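PDB 6NAL: thiol-activated cytolysin from Desulfobulbus propionicus, which probably binds target membranes and assembles into large beta-barrel pores, as other cholesterol-dependent cytolysins do. Local coordinates for residues C53-D58 and M160-C165; E156-L161 and T353-E358; R369-G374 and P411-I416. All blocks are in the same frame, centred on the assembly; numbering follows the deposited sequence.

Contact 1 (C53-D58 and M160-C165); sequences CSYEAD and MLKFGC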
# COMPACT_ATOMS: atom_id res chain seq x y z
N CYS A 53 -4.35 11.70 -8.25
CA CYS A 53 -4.17 12.64 -7.16
C CYS A 53 -4.32 14.05 -7.67
O CYS A 53 -4.17 14.32 -8.86
CB CYS A 53 -2.78 12.58 -6.50
SG CYS A 53 -2.23 10.98 -6.08
N SER A 54 -4.55 14.97 -6.73
CA SER A 54 -4.48 16.39 -6.98
C SER A 54 -3.63 17.05 -5.90
O SER A 54 -3.50 16.57 -4.78
CB SER A 54 -5.87 16.99 -7.08
OG SER A 54 -6.40 17.32 -5.83
N TYR A 55 -2.95 18.10 -6.28
CA TYR A 55 -2.07 18.83 -5.39
C TYR A 55 -2.64 20.23 -5.33
O TYR A 55 -2.97 20.81 -6.36
CB TYR A 55 -0.64 18.84 -5.89
CG TYR A 55 0.28 19.58 -4.95
CD1 TYR A 55 0.70 19.02 -3.75
CD2 TYR A 55 0.71 20.86 -5.25
CE1 TYR A 55 1.52 19.70 -2.87
CE2 TYR A 55 1.56 21.59 -4.36
CZ TYR A 55 1.94 21.00 -3.19
OH TYR A 55 2.75 21.63 -2.30
N GLU A 56 -2.71 20.77 -4.12
CA GLU A 56 -3.31 22.06 -3.83
C GLU A 56 -2.26 22.86 -3.09
O GLU A 56 -1.72 22.36 -2.09
CB GLU A 56 -4.49 21.86 -2.92
CG GLU A 56 -5.54 22.88 -2.90
CD GLU A 56 -6.94 22.25 -2.85
OE1 GLU A 56 -7.87 22.97 -2.43
OE2 GLU A 56 -7.14 21.06 -3.27
N ALA A 57 -2.03 24.11 -3.53
CA ALA A 57 -1.09 25.00 -2.86
C ALA A 57 -1.25 26.45 -3.33
O ALA A 57 -1.76 26.72 -4.42
CB ALA A 57 0.35 24.55 -3.10
N ASP A 58 -0.80 27.37 -2.50
CA ASP A 58 -0.71 28.77 -2.92
C ASP A 58 0.23 28.92 -4.11
O ASP A 58 1.36 28.44 -4.08
CB ASP A 58 -0.22 29.61 -1.75
CG ASP A 58 -1.23 29.71 -0.64
OD1 ASP A 58 -2.46 29.48 -0.89
OD2 ASP A 58 -0.78 30.00 0.49
N MSE A 160 4.75 24.17 -12.15
CA MSE A 160 4.52 25.57 -11.85
C MSE A 160 3.98 25.69 -10.46
O MSE A 160 4.37 26.54 -9.71
CB MSE A 160 3.57 26.21 -12.83
CG MSE A 160 4.25 26.69 -14.12
SE MSE A 160 2.90 26.83 -15.55
CE MSE A 160 1.65 28.00 -14.67
N LEU A 161 3.09 24.79 -10.07
CA LEU A 161 2.42 24.95 -8.79
C LEU A 161 3.31 24.62 -7.59
O LEU A 161 3.11 25.15 -6.50
CB LEU A 161 1.18 24.07 -8.76
CG LEU A 161 0.24 24.36 -7.61
CD1 LEU A 161 -0.20 25.82 -7.61
CD2 LEU A 161 -0.99 23.42 -7.71
N LYS A 162 4.22 23.68 -7.72
CA LYS A 162 5.03 23.27 -6.60
C LYS A 162 6.24 24.17 -6.44
O LYS A 162 6.63 24.48 -5.32
CB LYS A 162 5.45 21.83 -6.79
CG LYS A 162 4.33 20.85 -6.47
CD LYS A 162 4.87 19.42 -6.33
CE LYS A 162 3.89 18.49 -5.63
NZ LYS A 162 4.44 17.12 -5.64
N PHE A 163 6.77 24.68 -7.54
CA PHE A 163 8.00 25.45 -7.59
C PHE A 163 7.83 26.93 -7.88
O PHE A 163 8.83 27.65 -7.86
CB PHE A 163 8.90 24.83 -8.66
CG PHE A 163 9.29 23.43 -8.34
CD1 PHE A 163 8.53 22.36 -8.80
CD2 PHE A 163 10.41 23.17 -7.56
CE1 PHE A 163 8.88 21.06 -8.49
CE2 PHE A 163 10.78 21.86 -7.25
CZ PHE A 163 10.00 20.80 -7.70
N GLY A 164 6.63 27.42 -8.18
CA GLY A 164 6.44 28.85 -8.39
C GLY A 164 7.39 29.49 -9.38
O GLY A 164 7.80 30.65 -9.18
N CYS A 165 7.72 28.80 -10.45
CA CYS A 165 8.75 29.29 -11.36
C CYS A 165 8.15 29.70 -12.70
O CYS A 165 6.96 29.50 -12.98
CB CYS A 165 9.83 28.23 -11.54
SG CYS A 165 9.20 26.73 -12.34
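K162 lies over the ring of Y55, and L161 meets the edge of the same ring. K162 CE sits almost above the ring centre. It is 3.7 Å from the centroid of the Y55 ring and 7° off the ring normal, a clear CH-pi contact. K162 CG also touches the ring, 3.6 Å from Y55 CE2. Beyond CG the side chain of K162 is extended, which lays CE on the ring face and keeps NZ above it. K162 NZ is 4.9 Å from the centroid of the Y55 ring, over the face, and adds a cation-pi interaction. The amine also makes a salt bridge to E158 and a hydrogen bond to S151. The first torsion of Y55 puts CG anti to the backbone N (chi1 -179°) and brings the ring under the lysine.

This is a helix laid against a beta strand. In the cytolysin fold, strand 44-59 pairs with the long strand 349-372. Helix 156-163 opens a group of short helices between strands 147-152 and 187-202, probably one of the bundles that refold into membrane hairpins in relatives.

L161 fills the angle between helix and strand. Its CD2 is 3.9 Å from Y55 CD2, near the ring plane. The same methyl is 3.5 Å from Y55 O, and L161 CD1 is 3.7 Å from A57 O. These are packing contacts; no hydrogen bond joins the two segments. Beyond this pair, C53 to E56 form a parallel beta ladder with a strand of the second subunit, and Y55 packs on H398 of that subunit.

Contact 2 (E156-L161 and T353-E358); sequences ENELML and TEYVAE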
# COMPACT_ATOMS: atom_id res chain seq x y z
N GLU A 156 3.81 20.12 -16.79
CA GLU A 156 4.20 21.51 -16.58
C GLU A 156 3.39 22.15 -15.46
O GLU A 156 3.87 23.08 -14.81
CB GLU A 156 4.04 22.32 -17.87
CG GLU A 156 5.02 21.97 -19.00
CD GLU A 156 4.45 20.93 -19.99
OE1 GLU A 156 3.41 20.26 -19.65
OE2 GLU A 156 5.04 20.76 -21.10
N ASN A 157 2.18 21.65 -15.19
CA ASN A 157 1.34 22.35 -14.22
C ASN A 157 1.67 21.96 -12.80
O ASN A 157 1.51 22.76 -11.88
CB ASN A 157 -0.15 22.09 -14.47
CG ASN A 157 -0.70 22.96 -15.60
OD1 ASN A 157 -0.51 24.19 -15.65
ND2 ASN A 157 -1.38 22.30 -16.53
N GLU A 158 2.09 20.72 -12.59
CA GLU A 158 2.55 20.35 -11.27
C GLU A 158 3.82 21.11 -10.98
O GLU A 158 4.03 21.54 -9.85
CB GLU A 158 2.80 18.83 -11.15
CG GLU A 158 2.72 18.35 -9.66
CD GLU A 158 3.36 16.98 -9.36
OE1 GLU A 158 3.59 16.18 -10.30
OE2 GLU A 158 3.65 16.70 -8.15
N LEU A 159 4.66 21.30 -12.00
CA LEU A 159 5.90 22.05 -11.87
C LEU A 159 5.60 23.47 -11.43
O LEU A 159 6.13 23.93 -10.41
CB LEU A 159 6.67 22.07 -13.19
CG LEU A 159 8.18 22.25 -13.06
CD1 LEU A 159 9.01 21.65 -14.16
CD2 LEU A 159 8.49 23.75 -13.02
N MSE A 160 4.75 24.17 -12.15
CA MSE A 160 4.52 25.57 -11.85
C MSE A 160 3.98 25.69 -10.46
O MSE A 160 4.37 26.54 -9.71
CB MSE A 160 3.57 26.21 -12.83
CG MSE A 160 4.25 26.69 -14.12
SE MSE A 160 2.90 26.83 -15.55
CE MSE A 160 1.65 28.00 -14.67
N LEU A 161 3.09 24.79 -10.07
CA LEU A 161 2.42 24.95 -8.79
C LEU A 161 3.31 24.62 -7.59
O LEU A 161 3.11 25.15 -6.50
CB LEU A 161 1.18 24.07 -8.76
CG LEU A 161 0.24 24.36 -7.61
CD1 LEU A 161 -0.20 25.82 -7.61
CD2 LEU A 161 -0.99 23.42 -7.71
N THR A 353 -4.08 21.05 -9.22
CA THR A 353 -3.75 20.35 -10.45
C THR A 353 -3.75 18.84 -10.15
O THR A 353 -3.35 18.43 -9.07
CB THR A 353 -2.40 20.83 -10.99
OG1 THR A 353 -2.15 20.25 -12.29
CG2 THR A 353 -1.30 20.44 -10.00
N GLU A 354 -4.22 18.04 -11.10
CA GLU A 354 -4.31 16.61 -10.93
C GLU A 354 -3.16 15.94 -11.67
O GLU A 354 -2.57 16.50 -12.59
CB GLU A 354 -5.64 16.06 -11.42
CG GLU A 354 -6.81 16.73 -10.72
CD GLU A 354 -8.18 16.35 -11.28
OE1 GLU A 354 -8.22 15.82 -12.41
OE2 GLU A 354 -9.20 16.60 -10.58
N TYR A 355 -2.80 14.76 -11.19
CA TYR A 355 -1.72 14.00 -11.77
C TYR A 355 -1.95 12.53 -11.45
O TYR A 355 -2.75 12.18 -10.58
CB TYR A 355 -0.37 14.49 -11.28
CG TYR A 355 -0.12 14.41 -9.80
CD1 TYR A 355 -0.52 15.42 -8.95
CD2 TYR A 355 0.59 13.36 -9.27
CE1 TYR A 355 -0.24 15.36 -7.58
CE2 TYR A 355 0.88 13.29 -7.93
CZ TYR A 355 0.45 14.29 -7.08
OH TYR A 355 0.72 14.19 -5.74
N VAL A 356 -1.24 11.68 -12.18
CA VAL A 356 -1.24 10.24 -11.97
C VAL A 356 0.05 9.83 -11.26
O VAL A 356 1.13 9.86 -11.85
CB VAL A 356 -1.36 9.49 -13.30
CG1 VAL A 356 -1.42 8.02 -13.04
CG2 VAL A 356 -2.59 9.94 -14.04
N ALA A 357 -0.05 9.42 -9.99
CA ALA A 357 1.14 8.94 -9.27
C ALA A 357 1.27 7.46 -9.60
O ALA A 357 0.29 6.72 -9.47
CB ALA A 357 1.03 9.13 -7.76
N GLU A 358 2.47 7.04 -10.03
CA GLU A 358 2.75 5.63 -10.32
C GLU A 358 3.67 5.00 -9.28
O GLU A 358 4.78 5.48 -9.07
CB GLU A 358 3.38 5.48 -11.69
CG GLU A 358 2.60 6.22 -12.74
CD GLU A 358 3.25 6.15 -14.11
OE1 GLU A 358 2.50 5.96 -15.13
OE2 GLU A 358 4.50 6.17 -14.15
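Helix 156-161 passes strand 353-358 with the axes 8.3 Å apart and their directions at 125°, and the backbones come nearest where E158 faces T353. T353 loses the largest area to this contact. Its CG2 is wedged against the helix, 3.8 Å from L161 CD2 and 4.1 Å from E158 CA. The side chains of L161 and T353 run past each other in opposite directions. The other branch of T353 turns to N157: T353 OG1 is 3.5 Å from N157 CB. That hydroxyl accepts a hydrogen bond from T27 N. N157 ND2 bonds to T27 OG1, so T27 joins the polar ends of both residues.

E158 reaches the next inward-facing strand residue, Y355. E158 CG is anti to the backbone N (chi1 -157°) and the chain stays extended, which carries the carboxylate over the tyrosine ring. The two flat groups are stacked, with their planes 6° apart. E158 OE2 lies above one face of the ring, offset toward the rim, 4.1 Å from Y355 CZ. A carboxylate stacked on the pi face is probably somewhat unfavourable by itself. The salt bridge from E158 OE2 to K162 NZ and the hydrogen bond from Y154 N to E158 OE1 hold it and probably offset this. A bound imidazole, probably from the crystallisation liquor, lies about 3 Å from the E158 side chain.

Strand 353-358 pairs with strand 44-59 through T353, Y355 and A357, and Y355 also packs on I396 of the second subunit. The helix is backed by helix 167-174, where I167 touches E156, L159 and M160.

Contact 3 (R369-G374 and P411-I416); sequences RLEHSG and PFSTTI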
# COMPACT_ATOMS: atom_id res chain seq x y z
N ARG A 369 15.46 -24.46 0.29
CA ARG A 369 16.31 -25.66 0.29
C ARG A 369 15.83 -26.61 1.38
O ARG A 369 15.71 -26.22 2.54
CB ARG A 369 17.79 -25.32 0.52
CG ARG A 369 18.50 -24.58 -0.61
CD ARG A 369 19.96 -24.99 -0.71
NE ARG A 369 20.78 -23.99 -1.40
CZ ARG A 369 22.03 -24.20 -1.79
NH1 ARG A 369 22.62 -25.38 -1.56
NH2 ARG A 369 22.71 -23.24 -2.41
N LEU A 370 15.57 -27.85 1.01
CA LEU A 370 15.20 -28.90 1.97
C LEU A 370 16.36 -29.88 2.11
O LEU A 370 16.97 -30.24 1.11
CB LEU A 370 13.97 -29.65 1.50
CG LEU A 370 12.84 -28.67 1.14
CD1 LEU A 370 11.72 -29.55 0.56
CD2 LEU A 370 12.31 -27.85 2.33
N GLU A 371 16.71 -30.24 3.34
CA GLU A 371 17.81 -31.17 3.58
C GLU A 371 17.39 -32.13 4.67
O GLU A 371 16.86 -31.74 5.72
CB GLU A 371 19.10 -30.45 3.95
CG GLU A 371 19.22 -29.12 3.17
CD GLU A 371 20.60 -28.44 3.26
OE1 GLU A 371 20.89 -27.81 4.31
OE2 GLU A 371 21.37 -28.49 2.27
N HIS A 372 17.58 -33.39 4.37
CA HIS A 372 17.27 -34.49 5.26
C HIS A 372 18.55 -35.28 5.44
O HIS A 372 19.12 -35.78 4.47
CB HIS A 372 16.18 -35.33 4.64
CG HIS A 372 15.89 -36.60 5.36
ND1 HIS A 372 16.10 -36.77 6.71
CD2 HIS A 372 15.35 -37.77 4.92
CE1 HIS A 372 15.69 -37.97 7.07
NE2 HIS A 372 15.23 -38.60 6.00
N SER A 373 19.01 -35.37 6.67
CA SER A 373 20.14 -36.23 6.99
C SER A 373 19.80 -37.20 8.10
O SER A 373 20.68 -37.90 8.59
CB SER A 373 21.35 -35.40 7.43
OG SER A 373 21.01 -34.79 8.68
N GLY A 374 18.53 -37.28 8.51
CA GLY A 374 18.17 -38.13 9.63
C GLY A 374 18.10 -39.60 9.27
O GLY A 374 18.02 -39.99 8.11
N PRO A 411 20.71 -39.27 2.51
CA PRO A 411 20.91 -37.83 2.22
C PRO A 411 19.99 -37.43 1.08
O PRO A 411 20.02 -38.04 0.00
CB PRO A 411 22.39 -37.73 1.85
CG PRO A 411 22.69 -39.05 1.21
CD PRO A 411 21.80 -40.07 1.94
N PHE A 412 19.15 -36.44 1.35
CA PHE A 412 18.24 -35.86 0.39
C PHE A 412 18.38 -34.35 0.48
O PHE A 412 18.52 -33.81 1.57
CB PHE A 412 16.80 -36.20 0.65
CG PHE A 412 15.85 -35.39 -0.15
CD1 PHE A 412 15.76 -35.57 -1.54
CD2 PHE A 412 15.04 -34.45 0.46
CE1 PHE A 412 14.90 -34.82 -2.30
CE2 PHE A 412 14.14 -33.69 -0.30
CZ PHE A 412 14.08 -33.88 -1.69
N SER A 413 18.30 -33.69 -0.66
CA SER A 413 18.59 -32.27 -0.75
C SER A 413 18.06 -31.71 -2.07
O SER A 413 18.47 -32.16 -3.14
CB SER A 413 20.09 -32.04 -0.61
OG SER A 413 20.40 -30.67 -0.81
N THR A 414 17.17 -30.74 -2.01
CA THR A 414 16.64 -30.13 -3.23
C THR A 414 16.40 -28.65 -2.99
O THR A 414 16.41 -28.15 -1.85
CB THR A 414 15.37 -30.87 -3.72
OG1 THR A 414 15.08 -30.47 -5.07
CG2 THR A 414 14.14 -30.65 -2.83
N THR A 415 16.29 -27.93 -4.10
CA THR A 415 16.03 -26.50 -4.07
C THR A 415 14.71 -26.28 -4.79
O THR A 415 14.54 -26.74 -5.93
CB THR A 415 17.19 -25.73 -4.71
OG1 THR A 415 18.33 -25.79 -3.85
CG2 THR A 415 16.83 -24.27 -4.88
N ILE A 416 13.77 -25.63 -4.11
CA ILE A 416 12.52 -25.18 -4.73
C ILE A 416 12.62 -23.70 -5.12
O ILE A 416 12.55 -22.84 -4.25
CB ILE A 416 11.34 -25.39 -3.75
CG1 ILE A 416 11.22 -26.87 -3.39
CG2 ILE A 416 10.00 -24.87 -4.33
CD1 ILE A 416 10.33 -27.08 -2.26
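L370 and T414 are joined by two backbone hydrogen bonds, L370 N to T414 O (3.0 Å) and T414 N to L370 O (3.2 Å). H372 and F412 repeat the pattern, with H372 N to F412 O at 3.0 Å and F412 N to H372 O at 3.2 Å. Between these pairs E371 faces S413, and beyond them R369 faces T415, as non-hydrogen-bonded pairs. There the CA atoms lie closer together, and CA-H...O contacts such as S413 CA to L370 O supplement the ladder.

This is a regular antiparallel pairing inside the beta-sandwich domain at the far end of the molecule. In related cytolysins that domain makes the first contact with the membrane. The other edge of strand 369-372 is taken by strand 454-462, which runs parallel to it.

L370, H372, F412 and T414 turn to the inside of the sandwich, and the end of the I416 side chain joins them. L370 CD1 meets I416 CD1 at 4.0 Å, the two side chains crossing at a slant. H372 CB touches F412 CB at 4.1 Å and lies at the edge of the F412 ring, near its plane. With CG anti to the backbone N (chi1 172°), the H372 ring is placed where NE2 bonds to Y376 O, and the two rings also meet. W401 of the facing sheet packs on L370, F412, T414 and I416, while F380 meets L370 and H372.

R369, E371, S413 and T415 occupy the outer face. R369 and T415 lie side by side and point the same way, with R369 CG 3.5 Å from T415 OG1. The contact buries R369 NE, for which the model gives no polar partner.

Overall arrangement
Contacts 1 and 2 are neighbours, with centres about 7 Å apart. Both use helix 156-163, and they share M160 and L161. Their strands, 44-59 and 349-372, pair in one sheet, so the helix packs on two adjacent strands. Both contacts also touch the second subunit. Contact 3 is remote: its centre is about 58 Å from that of contact 1 and 54 Å from that of contact 2. It comes later in the chain than both. Strand 349-372 serves contact 2 near its start and contact 3 at its end. This long strand thus connects the helix-packed region to the beta-sandwich domain, in keeping with the elongated shape of cytolysins.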